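Local coordinates for beta-lactamase domain protein (Burkholderia ambifaria, PDB 5I0P) that binds two zinc ions and is probably a hydrolase of the metallo-beta-lactamase superfamily, at residues His81-Phe86 against Gly117-Arg122. Numbering follows the deposited sequence.
Sequences HWEQIF and GGDQGR
The carboxylate of Glu-83 reaches from helix 76-88 to the loop 117-122 and takes one donor on each oxygen. Glu-83 OE1 accepts the backbone N-H of Asp-119, with 3.0 Å between OE1 and Asp-119 N, and is met from well above the carboxylate plane. Glu-83 OE2 receives Arg-122 NH2 on its syn side at 2.9 Å, in a salt bridge. The carboxylate and guanidinium planes lie 39° apart, and the pairing is single: NH2 alone meets OE2, while OE1 is engaged by the backbone. A bend at chi2 (-62°) swings the carboxylate toward the loop, although the side chain sets out across it; glutamate has both the length and the two acceptors that this bridging needs. Phe-86 CB sits over the centre of one guanidinium face, 3.5 Å from Arg-122 CZ, and the Phe-86 ring is tilted 52° from the guanidinium plane. An aromatic residue suits this place because its ring also packs on Trp-113 and Leu-114 and meets Trp-123 edge-to-face. The long, extended Arg-122 chain offers a flat face to carbon and its edge to the carboxylate, and NH2 also forms a salt bridge with Asp-87. In the metallo-beta-lactamase fold, this contact ties a helix following strand 63-69 to the loop between helix 111-115 and strand 126-130, at the surface and away from the two zinc ions. Gly-117, with a positive phi that suits glycine, is the C-prime residue of the Schellman motif closing helix 111-115. Gly-118, also at positive phi and without a side chain, brings its CA within 4.3 Å of Phe-86 CE2, so the backbone itself lies close to the ring. Asp-119 OD1 accepts the indole N-H of Trp-113, whose side chain also touches Glu-83.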
loop_
_atom_site.group_PDB
_atom_site.type_symbol
_atom_site.label_atom_id
_atom_site.label_comp_id
_atom_site.label_asym_id
_atom_site.label_seq_id
_atom_site.Cartn_x
_atom_site.Cartn_y
_atom_site.Cartn_z
ATOM N N HIS A 81 13.075 6.833 15.999
ATOM C CA HIS A 81 13.953 6.063 15.121
ATOM C C HIS A 81 14.388 6.880 13.898
ATOM O O HIS A 81 15.536 6.771 13.445
ATOM C CB HIS A 81 13.264 4.763 14.704
ATOM C CG HIS A 81 13.026 3.801 15.835
ATOM N ND1 HIS A 81 13.811 3.768 16.971
ATOM C CD2 HIS A 81 12.098 2.825 15.995
ATOM C CE1 HIS A 81 13.370 2.821 17.781
ATOM N NE2 HIS A 81 12.340 2.227 17.211
ATOM N N TRP A 82 13.501 7.715 13.357
ATOM C CA TRP A 82 13.914 8.609 12.278
ATOM C C TRP A 82 15.016 9.548 12.753
ATOM O O TRP A 82 16.031 9.734 12.063
ATOM C CB TRP A 82 12.724 9.420 11.768
ATOM C CG TRP A 82 12.010 8.853 10.592
ATOM C CD1 TRP A 82 10.672 8.603 10.499
ATOM C CD2 TRP A 82 12.582 8.478 9.329
ATOM N NE1 TRP A 82 10.374 8.094 9.257
ATOM C CE2 TRP A 82 11.525 7.998 8.520
ATOM C CE3 TRP A 82 13.887 8.480 8.809
ATOM C CZ2 TRP A 82 11.722 7.562 7.201
ATOM C CZ3 TRP A 82 14.089 8.033 7.502
ATOM C CH2 TRP A 82 13.005 7.577 6.715
ATOM N N GLU A 83 14.838 10.141 13.945
ATOM C CA GLU A 83 15.872 11.032 14.474
ATOM C C GLU A 83 17.200 10.319 14.615
ATOM O O GLU A 83 18.248 10.908 14.340
ATOM C CB GLU A 83 15.452 11.636 15.809
ATOM C CG GLU A 83 14.477 12.803 15.643
ATOM C CD GLU A 83 15.087 13.963 14.872
ATOM O OE1 GLU A 83 14.375 14.569 14.073
ATOM O OE2 GLU A 83 16.289 14.252 15.046
ATOM N N GLN A 84 17.173 9.043 15.002
ATOM C CA GLN A 84 18.398 8.263 15.082
ATOM C C GLN A 84 18.991 8.013 13.701
ATOM O O GLN A 84 20.217 8.045 13.530
ATOM C CB GLN A 84 18.133 6.939 15.793
ATOM C CG GLN A 84 18.056 7.049 17.305
ATOM C CD GLN A 84 17.448 5.813 17.963
ATOM O OE1 GLN A 84 17.045 4.846 17.291
ATOM N NE2 GLN A 84 17.363 5.850 19.292
ATOM N N ILE A 85 18.146 7.770 12.699
ATOM C CA ILE A 85 18.676 7.569 11.353
ATOM C C ILE A 85 19.249 8.868 10.801
ATOM O O ILE A 85 20.280 8.863 10.115
ATOM C CB ILE A 85 17.600 6.982 10.431
ATOM C CG1 ILE A 85 17.522 5.455 10.617
ATOM C CG2 ILE A 85 17.834 7.431 8.962
ATOM C CD1 ILE A 85 16.141 4.928 10.805
ATOM N N PHE A 86 18.604 9.998 11.102
ATOM C CA PHE A 86 19.167 11.280 10.714
ATOM C C PHE A 86 20.539 11.470 11.329
ATOM O O PHE A 86 21.459 11.987 10.681
ATOM C CB PHE A 86 18.256 12.428 11.159
ATOM C CG PHE A 86 16.852 12.376 10.608
ATOM C CD1 PHE A 86 16.571 11.723 9.409
ATOM C CD2 PHE A 86 15.825 13.027 11.275
ATOM C CE1 PHE A 86 15.262 11.714 8.883
ATOM C CE2 PHE A 86 14.522 13.043 10.761
ATOM C CZ PHE A 86 14.235 12.379 9.567
ATOM N N GLY A 117 11.711 18.603 8.100
ATOM C CA GLY A 117 13.008 18.425 8.712
ATOM C C GLY A 117 13.014 17.726 10.050
ATOM O O GLY A 117 14.034 17.778 10.740
ATOM N N GLY A 118 11.916 17.077 10.437
ATOM C CA GLY A 118 11.918 16.357 11.684
ATOM C C GLY A 118 11.979 17.302 12.875
ATOM O O GLY A 118 11.778 18.517 12.762
ATOM N N ASP A 119 12.345 16.725 14.033
ATOM C CA ASP A 119 12.300 17.470 15.288
ATOM C C ASP A 119 13.241 18.662 15.278
ATOM O O ASP A 119 12.953 19.691 15.902
ATOM C CB ASP A 119 12.589 16.533 16.446
ATOM C CG ASP A 119 11.407 15.611 16.726
ATOM O OD1 ASP A 119 10.265 16.007 16.351
ATOM O OD2 ASP A 119 11.618 14.492 17.275
ATOM N N GLN A 120 14.337 18.585 14.539
ATOM C CA GLN A 120 15.297 19.675 14.581
ATOM C C GLN A 120 15.269 20.549 13.333
ATOM O O GLN A 120 16.167 21.379 13.157
ATOM C CB GLN A 120 16.687 19.106 14.858
ATOM C CG GLN A 120 16.743 18.455 16.246
ATOM C CD GLN A 120 18.107 17.890 16.575
ATOM O OE1 GLN A 120 18.903 17.609 15.675
ATOM N NE2 GLN A 120 18.397 17.726 17.873
ATOM N N GLY A 121 14.231 20.430 12.495
ATOM C CA GLY A 121 14.091 21.269 11.318
ATOM C C GLY A 121 15.320 21.293 10.431
ATOM O O GLY A 121 15.855 22.359 10.152
ATOM N N ARG A 122 15.813 20.122 10.032
ATOM C CA ARG A 122 17.079 20.021 9.309
ATOM C C ARG A 122 16.976 20.362 7.825
ATOM O O ARG A 122 18.003 20.640 7.201
ATOM C CB ARG A 122 17.635 18.607 9.425
ATOM C CG ARG A 122 17.830 18.094 10.822
ATOM C CD ARG A 122 18.029 16.600 10.754
ATOM N NE ARG A 122 17.987 16.035 12.085
ATOM C CZ ARG A 122 19.039 15.521 12.710
ATOM N NH1 ARG A 122 20.221 15.474 12.105
ATOM N NH2 ARG A 122 18.896 15.050 13.938
#